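Local coordinates for ATPase BagA (Mycobacterium tuberculosis H37Rv, PDB 6BS3), which forms with BagB a heterodimeric ATPase of the ArsA family, whose ATP hydrolysis is required for resistance to nitric oxide and to elevated glycerol, at residues A[210-224]-A[297-309]. Sequence-based numbering, arbitrary orientation.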
ATOM      1  N   THR A 210      -3.894  11.152  -3.613  1.00 42.31           N
ATOM      2  CA  THR A 210      -2.451  11.181  -3.424  1.00 42.51           C
ATOM      3  C   THR A 210      -2.096  11.752  -2.057  1.00 46.82           C
ATOM      4  O   THR A 210      -2.903  12.453  -1.443  1.00 45.78           O
ATOM      5  CB  THR A 210      -1.747  11.928  -4.603  1.00 47.89           C
ATOM      6  OG1 THR A 210      -0.349  11.650  -4.540  1.00 50.47           O
ATOM      7  CG2 THR A 210      -1.978  13.452  -4.590  1.00 42.73           C
ATOM      8  N   LEU A 211      -0.871  11.450  -1.597  1.00 45.04           N
ATOM      9  CA  LEU A 211      -0.254  12.034  -0.406  1.00 44.27           C
ATOM     10  C   LEU A 211       0.896  12.892  -0.937  1.00 47.35           C
ATOM     11  O   LEU A 211       1.369  12.664  -2.064  1.00 45.42           O
ATOM     12  CB  LEU A 211       0.268  10.963   0.576  1.00 43.82           C
ATOM     13  CG  LEU A 211      -0.786  10.024   1.219  1.00 47.23           C
ATOM     14  CD1 LEU A 211      -0.116   8.885   1.944  1.00 46.62           C
ATOM     15  CD2 LEU A 211      -1.729  10.765   2.168  1.00 45.74           C
ATOM     16  N   LEU A 212       1.321  13.909  -0.167  1.00 45.17           N
ATOM     17  CA  LEU A 212       2.450  14.747  -0.595  1.00 44.90           C
ATOM     18  C   LEU A 212       3.756  14.021  -0.266  1.00 50.73           C
ATOM     19  O   LEU A 212       4.558  14.458   0.560  1.00 51.65           O
ATOM     20  CB  LEU A 212       2.387  16.199  -0.045  1.00 44.24           C
ATOM     21  CG  LEU A 212       1.262  17.088  -0.622  1.00 48.89           C
ATOM     22  CD1 LEU A 212       1.444  18.552  -0.225  1.00 47.46           C
ATOM     23  CD2 LEU A 212       1.151  16.966  -2.162  1.00 51.71           C
ATOM     24  N   GLU A 213       3.925  12.865  -0.918  1.00 48.24           N
ATOM     25  CA  GLU A 213       5.055  11.931  -0.828  1.00 47.97           C
ATOM     26  C   GLU A 213       5.405  11.531  -2.246  1.00 50.77           C
ATOM     27  O   GLU A 213       4.526  11.494  -3.097  1.00 50.37           O
ATOM     28  CB  GLU A 213       4.670  10.702   0.011  1.00 49.22           C
ATOM     29  CG  GLU A 213       4.454  11.040   1.478  1.00 57.05           C
ATOM     30  CD  GLU A 213       3.815   9.974   2.343  1.00 70.67           C
ATOM     31  OE1 GLU A 213       3.816   8.784   1.951  1.00 62.30           O
ATOM     32  OE2 GLU A 213       3.312  10.340   3.431  1.00 69.52           O
ATOM     33  N   ALA A 214       6.675  11.275  -2.504  1.00 48.61           N
ATOM     34  CA  ALA A 214       7.254  10.993  -3.829  1.00 48.76           C
ATOM     35  C   ALA A 214       6.537   9.915  -4.654  1.00 53.11           C
ATOM     36  O   ALA A 214       6.140  10.197  -5.783  1.00 52.13           O
ATOM     37  CB  ALA A 214       8.735  10.650  -3.694  1.00 48.78           C
ATOM     38  N   LEU A 215       6.380   8.699  -4.097  1.00 50.53           N
ATOM     39  CA  LEU A 215       5.761   7.565  -4.781  1.00 49.55           C
ATOM     40  C   LEU A 215       4.259   7.774  -5.064  1.00 53.68           C
ATOM     41  O   LEU A 215       3.883   7.575  -6.222  1.00 53.49           O
ATOM     42  CB  LEU A 215       6.034   6.235  -4.060  1.00 49.07           C
ATOM     43  CG  LEU A 215       7.497   5.769  -3.984  1.00 53.55           C
ATOM     44  CD1 LEU A 215       7.593   4.466  -3.218  1.00 53.36           C
ATOM     45  CD2 LEU A 215       8.118   5.590  -5.375  1.00 54.86           C
ATOM     46  N   PRO A 216       3.394   8.219  -4.099  1.00 50.47           N
ATOM     47  CA  PRO A 216       1.975   8.455  -4.438  1.00 49.43           C
ATOM     48  C   PRO A 216       1.780   9.498  -5.544  1.00 52.38           C
ATOM     49  O   PRO A 216       0.912   9.323  -6.395  1.00 52.53           O
ATOM     50  CB  PRO A 216       1.367   8.902  -3.106  1.00 50.76           C
ATOM     51  CG  PRO A 216       2.259   8.335  -2.068  1.00 54.65           C
ATOM     52  CD  PRO A 216       3.624   8.459  -2.656  1.00 51.11           C
ATOM     53  N   VAL A 217       2.621  10.544  -5.570  1.00 48.23           N
ATOM     54  CA  VAL A 217       2.593  11.597  -6.590  1.00 46.94           C
ATOM     55  C   VAL A 217       3.056  11.052  -7.969  1.00 49.61           C
ATOM     56  O   VAL A 217       2.388  11.296  -8.980  1.00 48.83           O
ATOM     57  CB  VAL A 217       3.347  12.863  -6.126  1.00 49.48           C
ATOM     58  CG1 VAL A 217       3.734  13.753  -7.303  1.00 49.14           C
ATOM     59  CG2 VAL A 217       2.497  13.645  -5.131  1.00 48.94           C
ATOM     60  N   GLN A 218       4.137  10.267  -7.991  1.00 45.85           N
ATOM     61  CA  GLN A 218       4.662   9.647  -9.210  1.00 46.00           C
ATOM     62  C   GLN A 218       3.615   8.736  -9.871  1.00 50.43           C
ATOM     63  O   GLN A 218       3.455   8.769 -11.092  1.00 50.83           O
ATOM     64  CB  GLN A 218       5.918   8.839  -8.874  1.00 47.59           C
ATOM     65  CG  GLN A 218       6.714   8.333 -10.089  1.00 66.29           C
ATOM     66  CD  GLN A 218       7.942   7.549  -9.682  1.00 83.66           C
ATOM     67  OE1 GLN A 218       8.728   7.957  -8.810  1.00 79.85           O
ATOM     68  NE2 GLN A 218       8.136   6.402 -10.308  1.00 75.82           N
ATOM     69  N   GLU A 219       2.923   7.918  -9.063  1.00 47.05           N
ATOM     70  CA  GLU A 219       1.904   6.978  -9.520  1.00 46.32           C
ATOM     71  C   GLU A 219       0.679   7.688 -10.041  1.00 50.21           C
ATOM     72  O   GLU A 219       0.094   7.219 -11.012  1.00 49.94           O
ATOM     73  CB  GLU A 219       1.543   5.989  -8.420  1.00 47.41           C
ATOM     74  CG  GLU A 219       2.655   5.001  -8.116  1.00 49.50           C
ATOM     75  CD  GLU A 219       2.186   3.677  -7.548  1.00 62.68           C
ATOM     76  OE1 GLU A 219       0.957   3.451  -7.464  1.00 63.02           O
ATOM     77  OE2 GLU A 219       3.057   2.860  -7.180  1.00 63.39           O
ATOM     78  N   THR A 220       0.300   8.815  -9.403  1.00 47.55           N
ATOM     79  CA  THR A 220      -0.806   9.687  -9.798  1.00 48.01           C
ATOM     80  C   THR A 220      -0.518  10.232 -11.213  1.00 52.76           C
ATOM     81  O   THR A 220      -1.391  10.155 -12.081  1.00 53.20           O
ATOM     82  CB  THR A 220      -1.016  10.819  -8.756  1.00 50.84           C
ATOM     83  OG1 THR A 220      -1.395  10.237  -7.520  1.00 49.61           O
ATOM     84  CG2 THR A 220      -2.101  11.812  -9.163  1.00 47.71           C
ATOM     85  N   LEU A 221       0.706  10.741 -11.442  1.00 48.91           N
ATOM     86  CA  LEU A 221       1.139  11.280 -12.741  1.00 48.49           C
ATOM     87  C   LEU A 221       1.137  10.204 -13.842  1.00 53.37           C
ATOM     88  O   LEU A 221       0.583  10.432 -14.918  1.00 53.36           O
ATOM     89  CB  LEU A 221       2.527  11.942 -12.623  1.00 48.22           C
ATOM     90  CG  LEU A 221       2.619  13.207 -11.757  1.00 52.38           C
ATOM     91  CD1 LEU A 221       4.070  13.603 -11.515  1.00 51.46           C
ATOM     92  CD2 LEU A 221       1.871  14.354 -12.383  1.00 53.97           C
ATOM     93  N   GLU A 222       1.734   9.028 -13.546  1.00 50.20           N
ATOM     94  CA  GLU A 222       1.821   7.864 -14.429  1.00 50.26           C
ATOM     95  C   GLU A 222       0.447   7.303 -14.775  1.00 54.32           C
ATOM     96  O   GLU A 222       0.257   6.859 -15.909  1.00 55.46           O
ATOM     97  CB  GLU A 222       2.677   6.771 -13.787  1.00 51.77           C
ATOM     98  CG  GLU A 222       4.168   7.071 -13.815  1.00 62.96           C
ATOM     99  CD  GLU A 222       5.039   6.192 -12.938  1.00 81.01           C
ATOM    100  OE1 GLU A 222       6.277   6.369 -12.978  1.00 75.43           O
ATOM    101  OE2 GLU A 222       4.492   5.330 -12.212  1.00 77.49           O
ATOM    102  N   ALA A 223      -0.505   7.311 -13.802  1.00 48.77           N
ATOM    103  CA  ALA A 223      -1.883   6.854 -14.004  1.00 47.33           C
ATOM    104  C   ALA A 223      -2.658   7.834 -14.886  1.00 49.72           C
ATOM    105  O   ALA A 223      -3.286   7.385 -15.836  1.00 49.60           O
ATOM    106  CB  ALA A 223      -2.600   6.646 -12.674  1.00 47.44           C
ATOM    107  N   ILE A 224      -2.576   9.155 -14.618  1.00 46.05           N
ATOM    108  CA  ILE A 224      -3.234  10.201 -15.438  1.00 46.46           C
ATOM    109  C   ILE A 224      -2.823  10.088 -16.921  1.00 52.16           C
ATOM    110  O   ILE A 224      -3.691  10.138 -17.794  1.00 52.65           O
ATOM    111  CB  ILE A 224      -3.010  11.635 -14.854  1.00 48.99           C
ATOM    112  CG1 ILE A 224      -3.887  11.835 -13.604  1.00 49.28           C
ATOM    113  CG2 ILE A 224      -3.265  12.743 -15.909  1.00 48.27           C
ATOM    114  CD1 ILE A 224      -3.626  13.071 -12.770  1.00 53.00           C
ATOM    115  N   ALA A 297      10.080  20.256   1.390  1.00 51.63           N
ATOM    116  CA  ALA A 297      10.149  18.988   0.666  1.00 50.64           C
ATOM    117  C   ALA A 297       8.747  18.584   0.152  1.00 56.16           C
ATOM    118  O   ALA A 297       8.616  18.167  -1.005  1.00 56.49           O
ATOM    119  CB  ALA A 297      10.707  17.906   1.576  1.00 51.00           C
ATOM    120  N   ARG A 298       7.700  18.727   1.002  1.00 52.27           N
ATOM    121  CA  ARG A 298       6.310  18.421   0.612  1.00 51.57           C
ATOM    122  C   ARG A 298       5.844  19.337  -0.533  1.00 56.32           C
ATOM    123  O   ARG A 298       5.235  18.839  -1.477  1.00 56.92           O
ATOM    124  CB  ARG A 298       5.361  18.496   1.807  1.00 47.51           C
ATOM    125  CG  ARG A 298       5.473  17.300   2.742  1.00 49.69           C
ATOM    126  CD  ARG A 298       4.737  17.523   4.053  1.00 51.29           C
ATOM    127  NE  ARG A 298       3.294  17.714   3.865  1.00 56.82           N
ATOM    128  CZ  ARG A 298       2.391  16.740   3.855  1.00 62.78           C
ATOM    129  NH1 ARG A 298       2.763  15.479   4.012  1.00 49.99           N
ATOM    130  NH2 ARG A 298       1.108  17.021   3.677  1.00 56.36           N
ATOM    131  N   ALA A 299       6.195  20.647  -0.476  1.00 52.81           N
ATOM    132  CA  ALA A 299       5.886  21.667  -1.504  1.00 53.33           C
ATOM    133  C   ALA A 299       6.606  21.382  -2.843  1.00 60.75           C
ATOM    134  O   ALA A 299       6.042  21.643  -3.905  1.00 61.71           O
ATOM    135  CB  ALA A 299       6.246  23.063  -1.000  1.00 53.16           C
ATOM    136  N   GLU A 300       7.831  20.824  -2.776  1.00 58.08           N
ATOM    137  CA  GLU A 300       8.665  20.427  -3.914  1.00 58.37           C
ATOM    138  C   GLU A 300       8.035  19.231  -4.642  1.00 60.67           C
ATOM    139  O   GLU A 300       8.092  19.163  -5.866  1.00 60.59           O
ATOM    140  CB  GLU A 300      10.066  20.053  -3.416  1.00 60.04           C
ATOM    141  CG  GLU A 300      11.183  20.296  -4.414  1.00 75.10           C
ATOM    142  CD  GLU A 300      12.555  19.878  -3.910  1.00103.01           C
ATOM    143  OE1 GLU A 300      12.961  20.343  -2.819  1.00104.33           O
ATOM    144  OE2 GLU A 300      13.225  19.084  -4.611  1.00 91.99           O
ATOM    145  N   ILE A 301       7.450  18.295  -3.876  1.00 56.19           N
ATOM    146  CA  ILE A 301       6.746  17.106  -4.360  1.00 54.87           C
ATOM    147  C   ILE A 301       5.423  17.553  -5.026  1.00 58.43           C
ATOM    148  O   ILE A 301       5.137  17.141  -6.156  1.00 56.76           O
ATOM    149  CB  ILE A 301       6.555  16.088  -3.181  1.00 56.90           C
ATOM    150  CG1 ILE A 301       7.868  15.288  -2.934  1.00 56.61           C
ATOM    151  CG2 ILE A 301       5.357  15.139  -3.408  1.00 55.72           C
ATOM    152  CD1 ILE A 301       8.100  14.690  -1.461  1.00 56.78           C
ATOM    153  N   ALA A 302       4.646  18.419  -4.323  1.00 55.55           N
ATOM    154  CA  ALA A 302       3.368  19.002  -4.767  1.00 55.66           C
ATOM    155  C   ALA A 302       3.500  19.784  -6.082  1.00 60.47           C
ATOM    156  O   ALA A 302       2.577  19.742  -6.898  1.00 61.32           O
ATOM    157  CB  ALA A 302       2.796  19.906  -3.684  1.00 56.10           C
ATOM    158  N   GLN A 303       4.634  20.483  -6.285  1.00 56.81           N
ATOM    159  CA  GLN A 303       4.943  21.255  -7.502  1.00 57.59           C
ATOM    160  C   GLN A 303       4.859  20.390  -8.780  1.00 61.14           C
ATOM    161  O   GLN A 303       4.496  20.913  -9.833  1.00 60.52           O
ATOM    162  CB  GLN A 303       6.327  21.938  -7.375  1.00 59.39           C
ATOM    163  CG  GLN A 303       6.733  22.844  -8.539  1.00 84.57           C
ATOM    164  CD  GLN A 303       7.879  23.760  -8.185  1.00114.44           C
ATOM    165  OE1 GLN A 303       7.704  24.975  -8.034  1.00112.87           O
ATOM    166  NE2 GLN A 303       9.080  23.205  -8.047  1.00107.39           N
ATOM    167  N   GLN A 304       5.177  19.078  -8.685  1.00 57.58           N
ATOM    168  CA  GLN A 304       5.107  18.141  -9.818  1.00 57.64           C
ATOM    169  C   GLN A 304       3.675  17.984 -10.381  1.00 62.38           C
ATOM    170  O   GLN A 304       3.520  17.606 -11.548  1.00 62.48           O
ATOM    171  CB  GLN A 304       5.641  16.764  -9.410  1.00 59.24           C
ATOM    172  CG  GLN A 304       7.140  16.696  -9.148  1.00 71.10           C
ATOM    173  CD  GLN A 304       7.506  15.286  -8.769  1.00 90.01           C
ATOM    174  OE1 GLN A 304       7.445  14.900  -7.598  1.00 86.73           O
ATOM    175  NE2 GLN A 304       7.861  14.471  -9.755  1.00 81.55           N
ATOM    176  N   LEU A 305       2.639  18.250  -9.546  1.00 58.40           N
ATOM    177  CA  LEU A 305       1.230  18.167  -9.936  1.00 58.20           C
ATOM    178  C   LEU A 305       0.796  19.435 -10.692  1.00 65.25           C
ATOM    179  O   LEU A 305      -0.170  19.375 -11.454  1.00 66.31           O
ATOM    180  CB  LEU A 305       0.313  17.970  -8.707  1.00 57.93           C
ATOM    181  CG  LEU A 305       0.477  16.704  -7.820  1.00 62.14           C
ATOM    182  CD1 LEU A 305      -0.384  16.808  -6.558  1.00 61.47           C
ATOM    183  CD2 LEU A 305       0.136  15.408  -8.572  1.00 61.75           C
ATOM    184  N   ASP A 306       1.494  20.581 -10.478  1.00 62.64           N
ATOM    185  CA  ASP A 306       1.203  21.881 -11.115  1.00 63.47           C
ATOM    186  C   ASP A 306       1.170  21.817 -12.651  1.00 70.61           C
ATOM    187  O   ASP A 306       0.475  22.610 -13.286  1.00 70.54           O
ATOM    188  CB  ASP A 306       2.185  22.977 -10.641  1.00 64.98           C
ATOM    189  CG  ASP A 306       2.157  23.298  -9.150  1.00 74.65           C
ATOM    190  OD1 ASP A 306       1.348  22.674  -8.415  1.00 75.26           O
ATOM    191  OD2 ASP A 306       2.946  24.172  -8.715  1.00 78.65           O
ATOM    192  N   ALA A 307       1.901  20.857 -13.229  1.00 69.90           N
ATOM    193  CA  ALA A 307       1.989  20.602 -14.664  1.00 71.20           C
ATOM    194  C   ALA A 307       0.660  20.106 -15.250  1.00 75.40           C
ATOM    195  O   ALA A 307       0.389  20.356 -16.432  1.00 75.12           O
ATOM    196  CB  ALA A 307       3.083  19.581 -14.932  1.00 72.41           C
ATOM    197  N   LEU A 308      -0.155  19.394 -14.430  1.00 70.75           N
ATOM    198  CA  LEU A 308      -1.459  18.862 -14.839  1.00 69.91           C
ATOM    199  C   LEU A 308      -2.496  19.973 -14.827  1.00 71.04           C
ATOM    200  O   LEU A 308      -2.572  20.728 -13.858  1.00 71.29           O
ATOM    201  CB  LEU A 308      -1.946  17.749 -13.886  1.00 70.28           C
ATOM    202  CG  LEU A 308      -1.008  16.599 -13.548  1.00 75.30           C
ATOM    203  CD1 LEU A 308      -1.389  15.998 -12.217  1.00 75.18           C
ATOM    204  CD2 LEU A 308      -1.019  15.537 -14.636  1.00 77.63           C
ATOM    205  N   GLN A 309      -3.327  20.048 -15.864  1.00 65.33           N
ATOM    206  CA  GLN A 309      -4.391  21.051 -15.901  1.00 65.27           C
ATOM    207  C   GLN A 309      -5.647  20.303 -15.465  1.00 66.53           C
ATOM    208  O   GLN A 309      -6.596  20.122 -16.234  1.00 67.06           O
ATOM    209  CB  GLN A 309      -4.521  21.678 -17.301  1.00 67.42           C
ATOM    210  CG  GLN A 309      -3.301  22.505 -17.713  1.00 95.43           C
ATOM    211  CD  GLN A 309      -3.413  23.025 -19.123  1.00124.58           C
ATOM    212  OE1 GLN A 309      -3.428  22.262 -20.101  1.00119.76           O
ATOM    213  NE2 GLN A 309      -3.482  24.343 -19.259  1.00122.05           N
TER
HETATM  214  O   HOH W   1      -0.027  14.433   2.244  1.00 46.76           O
HETATM  215  O   HOH W   2       1.440  12.655   3.951  1.00 59.45           O
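Leu212 lies against Arg298 and Ala302. Its CB sits over the centre of one face of the Arg298 guanidinium, 3.9 Å from CZ. The arginine chain bends at chi3 (62°) toward Leu212, and chi4 (90°) turns the guanidinium face to the leucine CB. Further out, Leu212 CD2 packs on Ala302 CB at 3.7 Å.

Two waters join the same corner. One accepts from Leu212 N and, weakly, from Arg298 NH2. The other lies in plane at the guanidinium edge, accepts from NH1 and donates to Glu213 OE2. The opposite charges of Glu213 and Arg298 are thus bridged by water and not in direct contact.

Ile301 comes next. With CG1 anti to the carbonyl carbon (chi1 -80°), its CD1 lies by Ala214 N, while CG2 touches Val217 CG2 at 3.7 Å and Glu213 N, at the N-cap of helix 214-229. Val217 CG1 meets Gln304 OE1 and, more loosely, Leu305 CD2.

The Leu221 side chain crosses that of Gln304 at about a right angle, CD1 by Gln304 CB. Leu221 CD2 packs 3.7 Å from Leu308 CD1. Ile224 CD1 reaches the same Leu308 methyl tip to tip, also at 3.7 Å.

The contact is mainly apolar packing in a P-loop ATPase domain. It joins the turn at Leu212 and helix 214-229, as far as Ile224, to the C-terminal part of helix 278-302 and the residues that follow, up to Leu308. Thr210 ends strand 204-210 and is hydrogen-bonded through its backbone to strand 234-242, whose Val239 touches Thr210 and Leu212, while Ile224 packs on Val237 and Leu208.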